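Local coordinates for biphenyl-2,3-diol 1,2-dioxygenase III-related protein (PDB 3EY8), which is of unproven function but, as a calcium-binding member of the glyoxalase/dioxygenase superfamily, is probably related to ring-cleaving dioxygenases, at residues A19-P22 with T23-F27; G59-F62 with E63-Q67; I98-P102 with V103-G107. The protein carries 9 engineered substitutions. All blocks are in the same frame, centred on the assembly; numbering follows the deposited sequence.

The three contacts come in series along one chain of the glyoxalase/dioxygenase superfamily. Contact 1 starts helix 21-32, just after strand 10-18; contact 2 lies in the loop between strands 51-57 and 75-79, which belong to the two different four-stranded sheets; contact 3 turns the corner into strand 103-107, an outermost strand of the second sheet within the chain. Centre to centre, contacts 1 and 2 are about 18 Å apart, contacts 1 and 3 about 25 Å, and contacts 2 and 3, on opposite sides of the chain's centre, about 32 Å. Contacts 2 and 3 both touch the second subunit, where P64 of one chain packs on M99 and E100 of the other.

Contact 1. Residues A19-P22 with T23-F27; sequences ADIP and TTTKF. Engineered in segment 23-27: K26 (natural residue Asn).
D20 and T23 meet through their polar ends: OD2 of D20 accepts from the backbone N of T23 at 3.0 Å and from the hydroxyl OG1 of T23 at 2.6 Å. The two donors reach this oxygen from opposite faces of the carboxylate plane, each tilted well out of it, so a single residue holds it twice. The turn of D20 about its first torsion (chi1 -172°), which places CG beside the carbonyl carbon, carries the carboxylate forward to the first turn. This is an N-cap. D20 stands immediately before helix 21-32 of the glyoxalase-type fold, and its side chain serves an amide that has no preceding helical carbonyl; its charge would also suit the positive end of the helix dipole. Backbone bonds then take over, T24 N to D20 O at 3.1 Å and T25 N to I21 O at 2.8 Å.

The tight side faces the sheet. CG2 of I21 and CG2 of T25 touch at 4.0 Å, and both side chains rest on I44 of strand 43-48, while buried T24 packs on L55 and D121. A water that accepts from D20 N is also hydrogen-bonded to OG1 of T24.

The other side, with P22 and K26, is looser and exposed; T23 is solvent-exposed too, although its hydroxyl and amide are held. The engineered K26 bends only at its last torsion (chi4 73°), leaving NZ 3.8 Å from CB of P22. That same NZ lies 6.1 Å from OD2 of D20, too far for a salt bridge.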
loop_
_atom_site.group_PDB
_atom_site.type_symbol
_atom_site.label_atom_id
_atom_site.label_comp_id
_atom_site.label_asym_id
_atom_site.label_seq_id
_atom_site.Cartn_x
_atom_site.Cartn_y
_atom_site.Cartn_z
ATOM N N ALA B 19 5.762 -14.148 -8.048
ATOM C CA ALA B 19 6.421 -15.276 -8.703
ATOM C C ALA B 19 6.225 -15.264 -10.218
ATOM O O ALA B 19 7.126 -15.631 -10.975
ATOM C CB ALA B 19 5.923 -16.596 -8.121
ATOM N N ASP B 20 5.044 -14.844 -10.652
ATOM C CA ASP B 20 4.692 -14.880 -12.064
ATOM C C ASP B 20 3.747 -13.731 -12.378
ATOM O O ASP B 20 2.587 -13.733 -11.961
ATOM C CB ASP B 20 4.031 -16.220 -12.422
ATOM C CG ASP B 20 3.825 -16.391 -13.919
ATOM O OD1 ASP B 20 4.827 -16.542 -14.649
ATOM O OD2 ASP B 20 2.663 -16.378 -14.366
ATOM N N ILE B 21 4.246 -12.753 -13.127
ATOM C CA ILE B 21 3.443 -11.591 -13.487
ATOM C C ILE B 21 2.148 -11.942 -14.233
ATOM O O ILE B 21 1.087 -11.458 -13.863
ATOM C CB ILE B 21 4.272 -10.517 -14.225
ATOM C CG1 ILE B 21 5.194 -9.812 -13.221
ATOM C CG2 ILE B 21 3.355 -9.514 -14.901
ATOM C CD1 ILE B 21 6.086 -8.742 -13.819
ATOM N N PRO B 22 2.217 -12.801 -15.270
ATOM C CA PRO B 22 0.964 -13.145 -15.962
ATOM C C PRO B 22 -0.110 -13.754 -15.056
ATOM O O PRO B 22 -1.288 -13.422 -15.195
ATOM C CB PRO B 22 1.420 -14.168 -17.012
ATOM C CG PRO B 22 2.847 -13.800 -17.278
ATOM C CD PRO B 22 3.385 -13.417 -15.923
ATOM N N THR B 23 0.290 -14.637 -14.147
ATOM C CA THR B 23 -0.641 -15.248 -13.206
ATOM C C THR B 23 -1.293 -14.163 -12.353
ATOM O O THR B 23 -2.519 -14.132 -12.152
ATOM C CB THR B 23 0.083 -16.258 -12.312
ATOM O OG1 THR B 23 0.562 -17.344 -13.125
ATOM C CG2 THR B 23 -0.844 -16.793 -11.232
ATOM N N THR B 24 -0.465 -13.245 -11.876
ATOM C CA THR B 24 -0.950 -12.133 -11.067
ATOM C C THR B 24 -1.892 -11.187 -11.831
ATOM O O THR B 24 -2.952 -10.827 -11.328
ATOM C CB THR B 24 0.228 -11.363 -10.488
ATOM O OG1 THR B 24 0.961 -12.226 -9.607
ATOM C CG2 THR B 24 -0.248 -10.136 -9.708
ATOM N N THR B 25 -1.522 -10.788 -13.046
ATOM C CA THR B 25 -2.380 -9.871 -13.791
ATOM C C THR B 25 -3.724 -10.522 -14.132
ATOM O O THR B 25 -4.781 -9.894 -13.984
ATOM C CB THR B 25 -1.680 -9.280 -15.038
ATOM O OG1 THR B 25 -1.262 -10.339 -15.900
ATOM C CG2 THR B 25 -0.454 -8.463 -14.627
ATOM N N LYS B 26 -3.695 -11.788 -14.548
ATOM C CA LYS B 26 -4.938 -12.506 -14.822
ATOM C C LYS B 26 -5.841 -12.503 -13.592
ATOM O O LYS B 26 -7.042 -12.255 -13.689
ATOM C CB LYS B 26 -4.662 -13.946 -15.257
ATOM C CG LYS B 26 -4.085 -14.094 -16.655
ATOM C CD LYS B 26 -4.021 -15.565 -17.046
ATOM C CE LYS B 26 -3.343 -15.766 -18.393
ATOM N NZ LYS B 26 -1.872 -15.553 -18.331
ATOM N N PHE B 27 -5.254 -12.781 -12.436
ATOM C CA PHE B 27 -6.009 -12.810 -11.188
ATOM C C PHE B 27 -6.652 -11.466 -10.849
ATOM O O PHE B 27 -7.860 -11.385 -10.622
ATOM C CB PHE B 27 -5.113 -13.275 -10.037
ATOM C CG PHE B 27 -5.821 -13.363 -8.715
ATOM C CD1 PHE B 27 -5.896 -12.258 -7.881
ATOM C CD2 PHE B 27 -6.414 -14.554 -8.309
ATOM C CE1 PHE B 27 -6.550 -12.334 -6.655
ATOM C CE2 PHE B 27 -7.063 -14.637 -7.095
ATOM C CZ PHE B 27 -7.128 -13.530 -6.265
HETATM O O HOH W 1 2.564 -14.677 -9.100
#

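Contact 2. Residues G59-F62 with E63-Q67; sequences GHEF and EPKAQ. Engineered in segment 59-62: H60 (natural residue Asn).
E61 and K65 form a salt bridge, NZ of K65 donating to OE1 of E61 at 2.6 Å. The ammonium meets this oxygen on its anti side, 33° out of the carboxylate plane. Their chains also touch lower down, CD of K65 lying 3.7 Å from CB of E61. K65 reaches there because CG sits between its backbone N and carbonyl carbon (chi1 57°) and the chain runs extended from that point.

The other oxygen of E61 is taken too: G59 N donates to OE2 of E61 at 2.8 Å in a nearly straight bond (171°). Both oxygens are thus engaged, which should restrict rotation of the carboxylate. E63 joins as a distant third member, its OE2 3.7 Å from NZ of K65, a long salt bridge.

Further out, the cis peptide before P64 bends the backbone between E63 and K65. F62 is held by a cation-pi contact with R43 and an edge-to-face meeting with H56, while O of K65 accepts from R118 of the second subunit. The salt-bridge network lies within the loop joining the two sheets, and this loop links the two βαβββ modules of the vicinal oxygen chelate fold.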
loop_
_atom_site.group_PDB
_atom_site.type_symbol
_atom_site.label_atom_id
_atom_site.label_comp_id
_atom_site.label_asym_id
_atom_site.label_seq_id
_atom_site.Cartn_x
_atom_site.Cartn_y
_atom_site.Cartn_z
ATOM N N GLY B 59 13.188 -12.206 -9.158
ATOM C CA GLY B 59 14.359 -12.510 -9.965
ATOM C C GLY B 59 14.593 -11.497 -11.070
ATOM O O GLY B 59 15.590 -11.576 -11.798
ATOM N N HIS B 60 13.668 -10.548 -11.201
ATOM C CA HIS B 60 13.760 -9.496 -12.206
ATOM C C HIS B 60 13.271 -8.187 -11.608
ATOM O O HIS B 60 12.503 -7.451 -12.215
ATOM C CB HIS B 60 12.960 -9.875 -13.449
ATOM C CG HIS B 60 13.315 -11.223 -13.985
ATOM N ND1 HIS B 60 14.307 -11.412 -14.923
ATOM C CD2 HIS B 60 12.838 -12.455 -13.687
ATOM C CE1 HIS B 60 14.414 -12.702 -15.193
ATOM N NE2 HIS B 60 13.537 -13.356 -14.453
ATOM N N GLU B 61 13.757 -7.906 -10.403
ATOM C CA GLU B 61 13.313 -6.763 -9.629
ATOM C C GLU B 61 14.014 -5.509 -10.103
ATOM O O GLU B 61 15.088 -5.584 -10.690
ATOM C CB GLU B 61 13.592 -7.030 -8.150
ATOM C CG GLU B 61 12.862 -8.276 -7.661
ATOM C CD GLU B 61 13.734 -9.193 -6.825
ATOM O OE1 GLU B 61 14.427 -8.697 -5.916
ATOM O OE2 GLU B 61 13.714 -10.418 -7.067
ATOM N N PHE B 62 13.401 -4.355 -9.860
ATOM C CA PHE B 62 13.997 -3.090 -10.258
ATOM C C PHE B 62 14.422 -2.272 -9.045
ATOM O O PHE B 62 13.747 -2.267 -8.019
ATOM C CB PHE B 62 13.034 -2.295 -11.139
ATOM C CG PHE B 62 12.466 -3.092 -12.277
ATOM C CD1 PHE B 62 11.130 -3.455 -12.284
ATOM C CD2 PHE B 62 13.275 -3.505 -13.326
ATOM C CE1 PHE B 62 10.604 -4.197 -13.324
ATOM C CE2 PHE B 62 12.752 -4.248 -14.369
ATOM C CZ PHE B 62 11.416 -4.593 -14.365
ATOM N N GLU B 63 15.550 -1.583 -9.177
ATOM C CA GLU B 63 16.149 -0.821 -8.083
ATOM C C GLU B 63 15.764 0.649 -8.182
ATOM O O GLU B 63 15.663 1.191 -9.277
ATOM C CB GLU B 63 17.668 -0.943 -8.149
ATOM C CG GLU B 63 18.183 -2.358 -7.976
ATOM C CD GLU B 63 18.277 -2.745 -6.522
ATOM O OE1 GLU B 63 18.446 -1.833 -5.685
ATOM O OE2 GLU B 63 18.181 -3.952 -6.217
ATOM N N PRO B 64 15.542 1.305 -7.032
ATOM C CA PRO B 64 15.647 0.716 -5.697
ATOM C C PRO B 64 14.371 -0.049 -5.372
ATOM O O PRO B 64 13.334 0.186 -6.008
ATOM C CB PRO B 64 15.747 1.940 -4.775
ATOM C CG PRO B 64 15.441 3.146 -5.633
ATOM C CD PRO B 64 15.003 2.671 -6.982
ATOM N N LYS B 65 14.448 -0.935 -4.385
ATOM C CA LYS B 65 13.314 -1.769 -4.005
ATOM C C LYS B 65 13.301 -1.973 -2.495
ATOM O O LYS B 65 14.190 -1.478 -1.784
ATOM C CB LYS B 65 13.422 -3.124 -4.710
ATOM C CG LYS B 65 14.726 -3.843 -4.406
ATOM C CD LYS B 65 14.895 -5.121 -5.213
ATOM C CE LYS B 65 16.044 -5.945 -4.640
ATOM N NZ LYS B 65 16.383 -7.114 -5.499
ATOM N N ALA B 66 12.309 -2.715 -2.002
ATOM C CA ALA B 66 12.256 -3.053 -0.579
ATOM C C ALA B 66 13.555 -3.702 -0.115
ATOM O O ALA B 66 14.198 -4.418 -0.879
ATOM C CB ALA B 66 11.073 -3.976 -0.293
ATOM N N GLN B 67 13.944 -3.468 1.137
ATOM C CA GLN B 67 15.168 -4.083 1.650
ATOM C C GLN B 67 15.084 -5.613 1.624
ATOM O O GLN B 67 16.038 -6.299 1.242
ATOM C CB GLN B 67 15.480 -3.609 3.069
ATOM C CG GLN B 67 16.750 -4.245 3.629
ATOM C CD GLN B 67 17.041 -3.825 5.056
ATOM O OE1 GLN B 67 17.235 -2.645 5.339
ATOM N NE2 GLN B 67 17.067 -4.791 5.962
#

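Contact 3. Residues I98-P102 with V103-G107; sequences IMEGP and VKRTG
The carboxylate of E100 and the guanidinium of R105 form a salt bridge across a corner of the chain, where it enters strand 103-107. In this glyoxalase-type fold that strand edges a four-stranded sheet, pairing with strand 110-118, and the corner before it is made by G101 and P102, joined by a cis peptide. The backbone angles of G101 leave no room for a CB beside the carbonyl O of E100.

The side chain of R105 is the one to follow. From CB it leaves the strand with CG beside the backbone N, then folds sharply at chi2 (-74°), which brings the guanidinium back alongside its own strand. NE is hydrogen-bonded to OH of Y116 on the neighbouring strand. The flat group lies under V103, whose CG2 sits 3.4 Å above the guanidinium plane, over its centre. NH1 donates to O of K104 at 3.0 Å, coming from above the carbonyl plane. R105 also packs on E126, a calcium-binding residue of this protein, though no calcium is bound to it in this chain.

NH2 completes the set. E100 reaches it with an extended chain, passing CG1 of V103, which lies 4.0 Å from CG of E100. The carboxylate and guanidinium planes stand 73° apart. OE2 of E100 lies at the guanidinium edge, 3.2 Å from NH2 of R105, but the hydrogen bond is weak because it is bent, with an N-H...O angle of 134°.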
loop_
_atom_site.group_PDB
_atom_site.type_symbol
_atom_site.label_atom_id
_atom_site.label_comp_id
_atom_site.label_asym_id
_atom_site.label_seq_id
_atom_site.Cartn_x
_atom_site.Cartn_y
_atom_site.Cartn_z
ATOM N N ILE B 98 -13.168 -17.517 -0.031
ATOM C CA ILE B 98 -13.284 -16.413 0.916
ATOM C C ILE B 98 -13.002 -16.949 2.306
ATOM O O ILE B 98 -13.688 -17.845 2.794
ATOM C CB ILE B 98 -14.664 -15.756 0.845
ATOM C CG1 ILE B 98 -14.866 -15.143 -0.547
ATOM C CG2 ILE B 98 -14.815 -14.703 1.950
ATOM C CD1 ILE B 98 -16.196 -14.470 -0.735
HETATM N N MSE B 99 -11.981 -16.404 2.953
HETATM C CA MSE B 99 -11.551 -16.950 4.238
HETATM C C MSE B 99 -12.311 -16.399 5.445
HETATM O O MSE B 99 -12.305 -17.013 6.512
HETATM C CB MSE B 99 -10.043 -16.783 4.426
HETATM C CG MSE B 99 -9.600 -15.379 4.770
HETATM SE SE MSE B 99 -7.662 -15.270 4.712
HETATM C CE MSE B 99 -7.407 -15.998 2.929
ATOM N N GLU B 100 -12.967 -15.253 5.279
ATOM C CA GLU B 100 -13.772 -14.682 6.347
ATOM C C GLU B 100 -14.549 -13.511 5.778
ATOM O O GLU B 100 -14.087 -12.866 4.832
ATOM C CB GLU B 100 -12.859 -14.207 7.478
ATOM C CG GLU B 100 -13.568 -13.797 8.753
ATOM C CD GLU B 100 -12.601 -13.303 9.815
ATOM O OE1 GLU B 100 -11.378 -13.289 9.554
ATOM O OE2 GLU B 100 -13.066 -12.928 10.911
ATOM N N GLY B 101 -15.721 -13.241 6.348
ATOM C CA GLY B 101 -16.540 -12.119 5.916
ATOM C C GLY B 101 -17.971 -12.535 5.652
ATOM O O GLY B 101 -18.237 -13.722 5.447
ATOM N N PRO B 102 -18.904 -11.566 5.664
ATOM C CA PRO B 102 -18.628 -10.145 5.916
ATOM C C PRO B 102 -18.392 -9.870 7.399
ATOM O O PRO B 102 -19.160 -10.348 8.238
ATOM C CB PRO B 102 -19.924 -9.444 5.487
ATOM C CG PRO B 102 -20.922 -10.540 5.149
ATOM C CD PRO B 102 -20.347 -11.843 5.576
ATOM N N VAL B 103 -17.357 -9.098 7.716
ATOM C CA VAL B 103 -17.054 -8.761 9.106
ATOM C C VAL B 103 -16.805 -7.266 9.266
ATOM O O VAL B 103 -16.310 -6.613 8.356
ATOM C CB VAL B 103 -15.829 -9.548 9.641
ATOM C CG1 VAL B 103 -16.179 -11.019 9.819
ATOM C CG2 VAL B 103 -14.636 -9.381 8.707
ATOM N N LYS B 104 -17.163 -6.727 10.426
ATOM C CA LYS B 104 -16.983 -5.304 10.685
ATOM C C LYS B 104 -15.540 -5.015 11.035
ATOM O O LYS B 104 -14.946 -5.687 11.882
ATOM C CB LYS B 104 -17.887 -4.844 11.832
ATOM C CG LYS B 104 -19.359 -4.775 11.469
ATOM C CD LYS B 104 -20.163 -4.156 12.607
ATOM C CE LYS B 104 -21.584 -3.831 12.178
ATOM N NZ LYS B 104 -22.328 -3.089 13.236
ATOM N N ARG B 105 -14.983 -4.002 10.384
ATOM C CA ARG B 105 -13.611 -3.579 10.646
ATOM C C ARG B 105 -13.505 -2.057 10.689
ATOM O O ARG B 105 -14.489 -1.339 10.497
ATOM C CB ARG B 105 -12.677 -4.148 9.574
ATOM C CG ARG B 105 -12.644 -5.670 9.533
ATOM C CD ARG B 105 -11.868 -6.216 10.718
ATOM N NE ARG B 105 -11.606 -7.647 10.587
ATOM C CZ ARG B 105 -12.325 -8.592 11.178
ATOM N NH1 ARG B 105 -13.357 -8.260 11.939
ATOM N NH2 ARG B 105 -12.013 -9.870 11.008
ATOM N N THR B 106 -12.303 -1.565 10.957
ATOM C CA THR B 106 -12.070 -0.136 11.004
ATOM C C THR B 106 -11.316 0.300 9.759
ATOM O O THR B 106 -10.212 -0.161 9.496
ATOM C CB THR B 106 -11.272 0.256 12.249
ATOM O OG1 THR B 106 -11.922 -0.273 13.412
ATOM C CG2 THR B 106 -11.181 1.766 12.367
ATOM N N GLY B 107 -11.933 1.171 8.976
ATOM C CA GLY B 107 -11.272 1.741 7.820
ATOM C C GLY B 107 -10.659 3.079 8.186
ATOM O O GLY B 107 -10.843 3.585 9.304
#